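Local coordinates for protein thiol transferase (Phanerochaete chrysosporium, PDB 4F0B) that probably catalyses glutathione-dependent thiol transfer as a dimeric glutathione transferase of the Ure2p kind, and binds oxidized glutathione disulfide, at residues A31-P36 / H94-N99; N99-D104 / G174-A179. One frame throughout, in Å; residues are numbered along the deposited sequence. Where two conformers were deposited one is given.

Contact 1: A31-P36 / H94-N99; sequences AVYGGP and HFDKEN
Two helix ends of the thioredoxin-like N-terminal domain meet here: Tyr33, closing helix 20-33, reaches over to the turn that follows helix 84-95, while Pro36 lies on the ring of Phe95. The Tyr33 hydroxyl works in both directions. It donates to Asp96 OD1 at 2.6 Å, meeting that oxygen on its anti side, 17° out of the carboxylate plane, and it accepts the backbone N-H of Glu98, the N to OH distance being 2.9 Å. Asp96 begins a type I turn ending at Asn99. It holds CG anti to its backbone N (chi1 -173°), which brings OD1 toward Tyr33 although its CB points away; the same oxygen takes Ala100 N, and OD2 takes Phe101 N and Ser102 OG. A carboxylate suits this place, having acceptors enough for all four donors.

In the thioredoxin fold of glutathione transferases these two helices pack against the same side of the sheet. The Tyr33 ring lies between two neighbours: Phe95 O stands 3.4 Å above one face, near the rim, and Val32 CG1 covers the other. A phenylalanine in place of Tyr33 would probably leave Glu98 N without its acceptor and take from Asp96 OD1 one of its two donors, Ala100 N remaining.

Pro36, which follows a cis peptide, sets CG almost squarely over the Phe95 ring, 3.6 Å from its centroid, a CH-pi contact. Nearby, a single water donates to both Gly35 O and Phe95 O.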
ATOM      1  N   ALA A  31       7.155  15.943  20.312  1.00 12.09           N
ATOM      2  CA  ALA A  31       6.511  16.175  21.604  1.00 15.28           C
ATOM      3  C   ALA A  31       6.910  15.150  22.660  1.00 16.57           C
ATOM      4  O   ALA A  31       6.933  15.466  23.859  1.00 20.18           O
ATOM      5  CB  ALA A  31       5.002  16.210  21.453  1.00 12.90           C
ATOM      6  N   VAL A  32       7.212  13.932  22.242  1.00 13.19           N
ATOM      7  CA  VAL A  32       7.612  12.883  23.184  1.00 13.35           C
ATOM      8  C   VAL A  32       9.121  12.848  23.449  1.00 13.27           C
ATOM      9  O   VAL A  32       9.541  12.740  24.613  1.00 17.72           O
ATOM     10  CB  VAL A  32       7.118  11.499  22.698  1.00 13.44           C
ATOM     11  CG1 VAL A  32       7.830  10.367  23.500  1.00 14.05           C
ATOM     12  CG2 VAL A  32       5.597  11.421  22.817  1.00 14.30           C
ATOM     13  N   TYR A  33       9.926  13.021  22.400  1.00 14.53           N
ATOM     14  CA  TYR A  33      11.375  12.810  22.446  1.00 15.83           C
ATOM     15  C   TYR A  33      12.230  14.065  22.328  1.00 16.61           C
ATOM     16  O   TYR A  33      13.441  14.005  22.568  1.00 18.81           O
ATOM     17  CB  TYR A  33      11.805  11.853  21.326  1.00 13.05           C
ATOM     18  CG  TYR A  33      11.157  10.481  21.393  1.00 12.22           C
ATOM     19  CD1 TYR A  33      11.553   9.548  22.343  1.00 16.96           C
ATOM     20  CD2 TYR A  33      10.151  10.126  20.500  1.00 11.00           C
ATOM     21  CE1 TYR A  33      10.971   8.300  22.436  1.00 14.75           C
ATOM     22  CE2 TYR A  33       9.557   8.870  20.570  1.00 14.01           C
ATOM     23  CZ  TYR A  33       9.972   7.960  21.533  1.00 12.75           C
ATOM     24  OH  TYR A  33       9.407   6.717  21.612  1.00 13.65           O
ATOM     25  N   GLY A  34      11.623  15.174  21.924  1.00 15.03           N
ATOM     26  CA  GLY A  34      12.341  16.428  21.747  1.00 16.04           C
ATOM     27  C   GLY A  34      12.982  16.574  20.363  1.00 17.46           C
ATOM     28  O   GLY A  34      13.689  17.547  20.090  1.00 20.51           O
ATOM     29  N   GLY A  35      12.719  15.610  19.476  1.00 13.30           N
ATOM     30  CA  GLY A  35      13.225  15.626  18.110  1.00 15.01           C
ATOM     31  C   GLY A  35      12.642  14.433  17.351  1.00 16.86           C
ATOM     32  O   GLY A  35      11.884  13.657  17.939  1.00 15.28           O
ATOM     33  N   PRO A  36      12.968  14.281  16.053  1.00 15.91           N
ATOM     34  CA  PRO A  36      13.906  15.116  15.296  1.00 13.87           C
ATOM     35  C   PRO A  36      13.301  16.423  14.782  1.00 15.05           C
ATOM     36  O   PRO A  36      12.128  16.483  14.392  1.00 16.90           O
ATOM     37  CB  PRO A  36      14.283  14.220  14.109  1.00 14.69           C
ATOM     38  CG  PRO A  36      13.003  13.420  13.844  1.00 14.83           C
ATOM     39  CD  PRO A  36      12.378  13.213  15.215  1.00 16.31           C
ATOM     40  N   HIS A  94      13.452   4.583  13.353  0.59  9.45           N
ATOM     41  CA  HIS A  94      14.638   5.377  13.633  0.59  9.93           C
ATOM     42  C   HIS A  94      14.516   6.328  14.825  0.59 10.79           C
ATOM     43  O   HIS A  94      15.522   6.647  15.465  0.59 15.67           O
ATOM     44  CB  HIS A  94      15.059   6.097  12.361  0.59 11.78           C
ATOM     45  CG  HIS A  94      15.714   5.185  11.380  0.59 10.64           C
ATOM     46  ND1 HIS A  94      15.003   4.322  10.562  0.59  9.49           N
ATOM     47  CD2 HIS A  94      17.025   4.937  11.152  0.59 10.67           C
ATOM     48  CE1 HIS A  94      15.860   3.600   9.858  0.59 11.67           C
ATOM     49  NE2 HIS A  94      17.090   3.966  10.184  0.59 12.13           N
ATOM     50  N   PHE A  95      13.294   6.738  15.154  1.00 10.82           N
ATOM     51  CA  PHE A  95      13.077   7.753  16.192  1.00 12.53           C
ATOM     52  C   PHE A  95      12.088   7.408  17.293  1.00 16.96           C
ATOM     53  O   PHE A  95      12.068   8.086  18.314  1.00 20.09           O
ATOM     54  CB  PHE A  95      12.664   9.095  15.540  1.00 12.73           C
ATOM     55  CG  PHE A  95      13.706   9.664  14.616  1.00 14.08           C
ATOM     56  CD1 PHE A  95      14.817  10.328  15.126  1.00 14.45           C
ATOM     57  CD2 PHE A  95      13.585   9.514  13.234  1.00 16.32           C
ATOM     58  CE1 PHE A  95      15.775  10.850  14.270  1.00 18.04           C
ATOM     59  CE2 PHE A  95      14.553  10.034  12.385  1.00 16.39           C
ATOM     60  CZ  PHE A  95      15.638  10.697  12.906  1.00 18.59           C
ATOM     61  N   ASP A  96      11.290   6.358  17.140  1.00 12.88           N
ATOM     62  CA  ASP A  96      10.299   6.043  18.159  1.00 12.56           C
ATOM     63  C   ASP A  96      10.848   4.945  19.070  1.00 13.71           C
ATOM     64  O   ASP A  96      10.331   3.827  19.112  1.00 14.39           O
ATOM     65  CB  ASP A  96       8.975   5.632  17.487  1.00 11.26           C
ATOM     66  CG  ASP A  96       7.833   5.440  18.473  1.00 10.62           C
ATOM     67  OD1 ASP A  96       7.905   5.981  19.596  1.00 11.54           O
ATOM     68  OD2 ASP A  96       6.839   4.789  18.102  1.00 10.76           O
ATOM     69  N   LYS A  97      11.908   5.295  19.804  1.00 16.20           N
ATOM     70  CA  LYS A  97      12.680   4.297  20.544  1.00 20.60           C
ATOM     71  C   LYS A  97      11.923   3.605  21.673  1.00 22.51           C
ATOM     72  O   LYS A  97      12.267   2.486  22.058  1.00 24.23           O
ATOM     73  CB  LYS A  97      13.995   4.905  21.050  1.00 26.38           C
ATOM     74  CG  LYS A  97      15.017   5.094  19.913  1.00 33.47           C
ATOM     75  CD  LYS A  97      15.072   3.849  19.008  1.00 36.68           C
ATOM     76  CE  LYS A  97      16.014   4.049  17.821  1.00 39.23           C
ATOM     77  NZ  LYS A  97      16.069   2.846  16.924  1.00 37.71           N
ATOM     78  N   GLU A  98      10.881   4.255  22.181  1.00 15.15           N
ATOM     79  CA  GLU A  98      10.047   3.648  23.215  1.00 15.68           C
ATOM     80  C   GLU A  98       8.725   3.123  22.666  1.00 14.92           C
ATOM     81  O   GLU A  98       7.833   2.778  23.451  1.00 16.46           O
ATOM     82  CB  GLU A  98       9.800   4.640  24.353  1.00 17.87           C
ATOM     83  CG  GLU A  98      11.082   5.001  25.109  1.00 28.89           C
ATOM     84  CD  GLU A  98      10.923   6.229  25.977  1.00 37.10           C
ATOM     85  OE1 GLU A  98       9.825   6.427  26.542  1.00 40.11           O
ATOM     86  OE2 GLU A  98      11.893   7.010  26.091  1.00 45.17           O
ATOM     87  N   ASN A  99       8.596   3.066  21.339  1.00 12.33           N
ATOM     88  CA  ASN A  99       7.391   2.501  20.724  1.00 14.26           C
ATOM     89  C   ASN A  99       6.101   3.137  21.257  1.00 12.67           C
ATOM     90  O   ASN A  99       5.140   2.467  21.652  1.00 14.98           O
ATOM     91  CB  ASN A  99       7.402   0.974  20.877  1.00 18.15           C
ATOM     92  CG  ASN A  99       8.470   0.319  20.013  1.00 21.26           C
ATOM     93  OD1 ASN A  99       9.456  -0.217  20.522  1.00 25.74           O
ATOM     94  ND2 ASN A  99       8.297   0.394  18.707  1.00 21.83           N
TER
HETATM   95  O   HOH W   1      13.001  11.065  18.269  1.00 25.67           O

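Contact 2: N99-D104 / G174-A179; sequences NAFSRD and GTYGIA
Phe101 and Ile178 make the central polar link between the loop 99-104 and the start of helix 178-187: Ile178 N donates to Phe101 O at 2.9 Å, with an N-H...O angle of 149°. The loop carbonyl thus takes up an N-H of the first helical turn. Gly177 holds the N-cap position and has no side chain to cap with; a CB there would run into Phe101 O, which already lies 3.2 Å from Gly177 CA. Asp180 OD2 accepts the N-H of Gly177, one half of the capping box familiar from this helix in glutathione transferases.

Arg103 adds a longer bond. In the conformer given, it bends at chi2 (-45°) and turns its guanidinium to Thr175, where NH2 donates to Thr175 O over 3.3 Å; the stronger partner of NH2 is Leu173 O. Separately, a water donates to Ala100 O and Tyr176 O, joining two carbonyls that could not bond each other. Within the loop, Asn99 ND2 donates to Ser102 O at 3.1 Å, coming from above the carbonyl plane.

The apolar part is an edge-to-edge meeting of rings, Phe101 CE1 lying 3.9 Å from Tyr176 CD2. Tyr176 suits a buried place because its hydroxyl is bonded to Glu28 and its ring makes a cation-pi contact with Arg213. Ile178 sets CG2 3.5 Å from Phe101 O, shielding that carbonyl with a branched side chain.

Around the contact, Phe101 rests on Glu28 and Tyr176 on Ile24 of helix 20-33, whereas Ile178 is wedged among Leu25 of that helix, Leu89 of helix 84-95 and Leu119 of helix 109-139.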
ATOM      1  N   ASN A  99       8.596   3.066  21.339  1.00 12.33           N
ATOM      2  CA  ASN A  99       7.391   2.501  20.724  1.00 14.26           C
ATOM      3  C   ASN A  99       6.101   3.137  21.257  1.00 12.67           C
ATOM      4  O   ASN A  99       5.140   2.467  21.652  1.00 14.98           O
ATOM      5  CB  ASN A  99       7.402   0.974  20.877  1.00 18.15           C
ATOM      6  CG  ASN A  99       8.470   0.319  20.013  1.00 21.26           C
ATOM      7  OD1 ASN A  99       9.456  -0.217  20.522  1.00 25.74           O
ATOM      8  ND2 ASN A  99       8.297   0.394  18.707  1.00 21.83           N
ATOM      9  N   ALA A 100       6.097   4.466  21.248  1.00 11.63           N
ATOM     10  CA  ALA A 100       4.916   5.202  21.646  1.00 11.50           C
ATOM     11  C   ALA A 100       3.862   5.229  20.548  1.00 11.52           C
ATOM     12  O   ALA A 100       2.669   5.338  20.843  1.00 12.47           O
ATOM     13  CB  ALA A 100       5.279   6.604  22.024  1.00 12.87           C
ATOM     14  N   PHE A 101       4.292   5.087  19.292  1.00  9.17           N
ATOM     15  CA  PHE A 101       3.417   5.258  18.119  1.00  8.50           C
ATOM     16  C   PHE A 101       3.531   4.132  17.132  1.00  8.67           C
ATOM     17  O   PHE A 101       3.025   4.237  16.004  1.00  8.00           O
ATOM     18  CB  PHE A 101       3.799   6.568  17.385  1.00 10.65           C
ATOM     19  CG  PHE A 101       3.728   7.780  18.266  1.00  9.02           C
ATOM     20  CD1 PHE A 101       2.503   8.236  18.720  1.00 10.23           C
ATOM     21  CD2 PHE A 101       4.869   8.427  18.702  1.00 10.16           C
ATOM     22  CE1 PHE A 101       2.398   9.330  19.556  1.00 10.23           C
ATOM     23  CE2 PHE A 101       4.787   9.545  19.550  1.00 11.44           C
ATOM     24  CZ  PHE A 101       3.546  10.003  19.991  1.00 11.88           C
ATOM     25  N   SER A 102       4.181   3.043  17.520  1.00  9.17           N
ATOM     26  CA  SER A 102       4.510   2.005  16.552  1.00  8.47           C
ATOM     27  C   SER A 102       4.904   0.750  17.283  1.00 10.01           C
ATOM     28  O   SER A 102       5.277   0.805  18.458  1.00 13.24           O
ATOM     29  CB  SER A 102       5.694   2.457  15.680  1.00  8.75           C
ATOM     30  OG  SER A 102       6.879   2.638  16.483  1.00  9.86           O
ATOM     31  N   ARG A 103       4.838  -0.395  16.617  0.57 10.59           N
ATOM     32  CA  ARG A 103       5.213  -1.652  17.256  0.57  9.78           C
ATOM     33  C   ARG A 103       6.563  -2.125  16.705  0.57 11.28           C
ATOM     34  O   ARG A 103       6.870  -1.883  15.545  0.57 14.07           O
ATOM     35  CB  ARG A 103       4.131  -2.713  17.005  0.57 13.22           C
ATOM     36  CG  ARG A 103       2.687  -2.249  17.190  0.57 18.54           C
ATOM     37  CD  ARG A 103       2.492  -1.437  18.437  0.57 22.30           C
ATOM     38  NE  ARG A 103       1.089  -1.065  18.655  0.57 26.85           N
ATOM     39  CZ  ARG A 103       0.498   0.023  18.153  0.57 22.37           C
ATOM     40  NH1 ARG A 103       1.173   0.879  17.398  0.57 15.49           N
ATOM     41  NH2 ARG A 103      -0.761   0.278  18.442  0.57 11.44           N
ATOM     42  N   ASP A 104       7.375  -2.779  17.544  1.00 13.20           N
ATOM     43  CA  ASP A 104       8.696  -3.253  17.165  1.00 14.51           C
ATOM     44  C   ASP A 104       8.634  -4.631  16.482  1.00 12.38           C
ATOM     45  O   ASP A 104       8.032  -5.556  17.014  1.00 12.12           O
ATOM     46  CB  ASP A 104       9.591  -3.328  18.390  1.00 15.88           C
ATOM     47  CG  ASP A 104      10.982  -3.676  18.010  1.00 18.67           C
ATOM     48  OD1 ASP A 104      11.695  -2.748  17.583  1.00 26.43           O
ATOM     49  OD2 ASP A 104      11.311  -4.871  18.055  1.00 20.31           O
ATOM     50  N   GLY A 174      -5.588  -0.221  19.233  1.00  6.52           N
ATOM     51  CA  GLY A 174      -5.607  -0.043  20.693  1.00  7.24           C
ATOM     52  C   GLY A 174      -5.097   1.324  21.085  1.00  6.54           C
ATOM     53  O   GLY A 174      -5.853   2.218  21.482  1.00  7.70           O
ATOM     54  N   THR A 175      -3.772   1.483  21.009  1.00  7.27           N
ATOM     55  CA  THR A 175      -3.140   2.782  21.237  1.00  7.52           C
ATOM     56  C   THR A 175      -2.923   3.507  19.924  1.00  7.62           C
ATOM     57  O   THR A 175      -2.676   2.897  18.864  1.00  8.28           O
ATOM     58  CB  THR A 175      -1.779   2.607  21.945  1.00  7.62           C
ATOM     59  OG1 THR A 175      -0.983   1.675  21.199  1.00 10.25           O
ATOM     60  CG2 THR A 175      -1.985   2.055  23.358  1.00  8.98           C
ATOM     61  N   TYR A 176      -3.006   4.831  19.990  1.00  7.46           N
ATOM     62  CA  TYR A 176      -2.780   5.705  18.829  1.00  6.62           C
ATOM     63  C   TYR A 176      -1.398   5.515  18.243  1.00  6.63           C
ATOM     64  O   TYR A 176      -0.399   5.497  18.957  1.00  7.50           O
ATOM     65  CB  TYR A 176      -2.941   7.143  19.291  1.00  8.00           C
ATOM     66  CG  TYR A 176      -2.539   8.222  18.314  1.00  6.67           C
ATOM     67  CD1 TYR A 176      -3.363   8.560  17.234  1.00  7.18           C
ATOM     68  CD2 TYR A 176      -1.364   8.937  18.494  1.00  7.11           C
ATOM     69  CE1 TYR A 176      -3.013   9.581  16.358  1.00  7.12           C
ATOM     70  CE2 TYR A 176      -1.017   9.969  17.618  1.00  8.14           C
ATOM     71  CZ  TYR A 176      -1.846  10.286  16.584  1.00  6.48           C
ATOM     72  OH  TYR A 176      -1.505  11.309  15.746  1.00  8.62           O
ATOM     73  N   GLY A 177      -1.350   5.364  16.928  1.00  6.71           N
ATOM     74  CA  GLY A 177      -0.049   5.197  16.297  1.00  6.84           C
ATOM     75  C   GLY A 177      -0.118   5.386  14.805  1.00  5.82           C
ATOM     76  O   GLY A 177      -1.067   5.969  14.260  1.00  6.88           O
ATOM     77  N   ILE A 178       0.944   4.922  14.146  1.00  5.70           N
ATOM     78  CA  ILE A 178       1.118   5.222  12.725  1.00  5.76           C
ATOM     79  C   ILE A 178       0.009   4.692  11.822  1.00  6.32           C
ATOM     80  O   ILE A 178      -0.250   5.312  10.781  1.00  6.18           O
ATOM     81  CB  ILE A 178       2.498   4.821  12.185  1.00  5.94           C
ATOM     82  CG1 ILE A 178       2.780   3.324  12.383  1.00  5.99           C
ATOM     83  CG2 ILE A 178       3.585   5.693  12.855  1.00  7.40           C
ATOM     84  CD1 ILE A 178       4.109   2.868  11.713  1.00  7.84           C
ATOM     85  N   ALA A 179      -0.682   3.607  12.195  1.00  5.86           N
ATOM     86  CA  ALA A 179      -1.827   3.199  11.394  1.00  5.92           C
ATOM     87  C   ALA A 179      -2.962   4.211  11.439  1.00  6.93           C
ATOM     88  O   ALA A 179      -3.596   4.478  10.403  1.00  7.51           O
ATOM     89  CB  ALA A 179      -2.335   1.846  11.810  1.00  8.64           C
TER
HETATM   90  O   HOH W   2       0.024   6.671  21.449  1.00 16.70           O

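How the contacts relate
From the N terminus, the chain passes through helix 20-33, the strands and helix 84-95 before contact 1 closes a loop within the thioredoxin-like domain, bringing 94-99 back to 31-36. Contact 2 begins where it ends, at the shared Asn99, and closes a second, mostly helical loop when 174-179 returns to 99-104. The loops are in series, neither nested nor crossed, and the contact centres lie about 12 Å apart. The linker after helix 84-95 therefore faces the N-terminal domain with one part and the helical C-terminal domain with the next. Val32 CG2 also packs 3.8 Å from Phe101 CZ, so the two contacts touch directly.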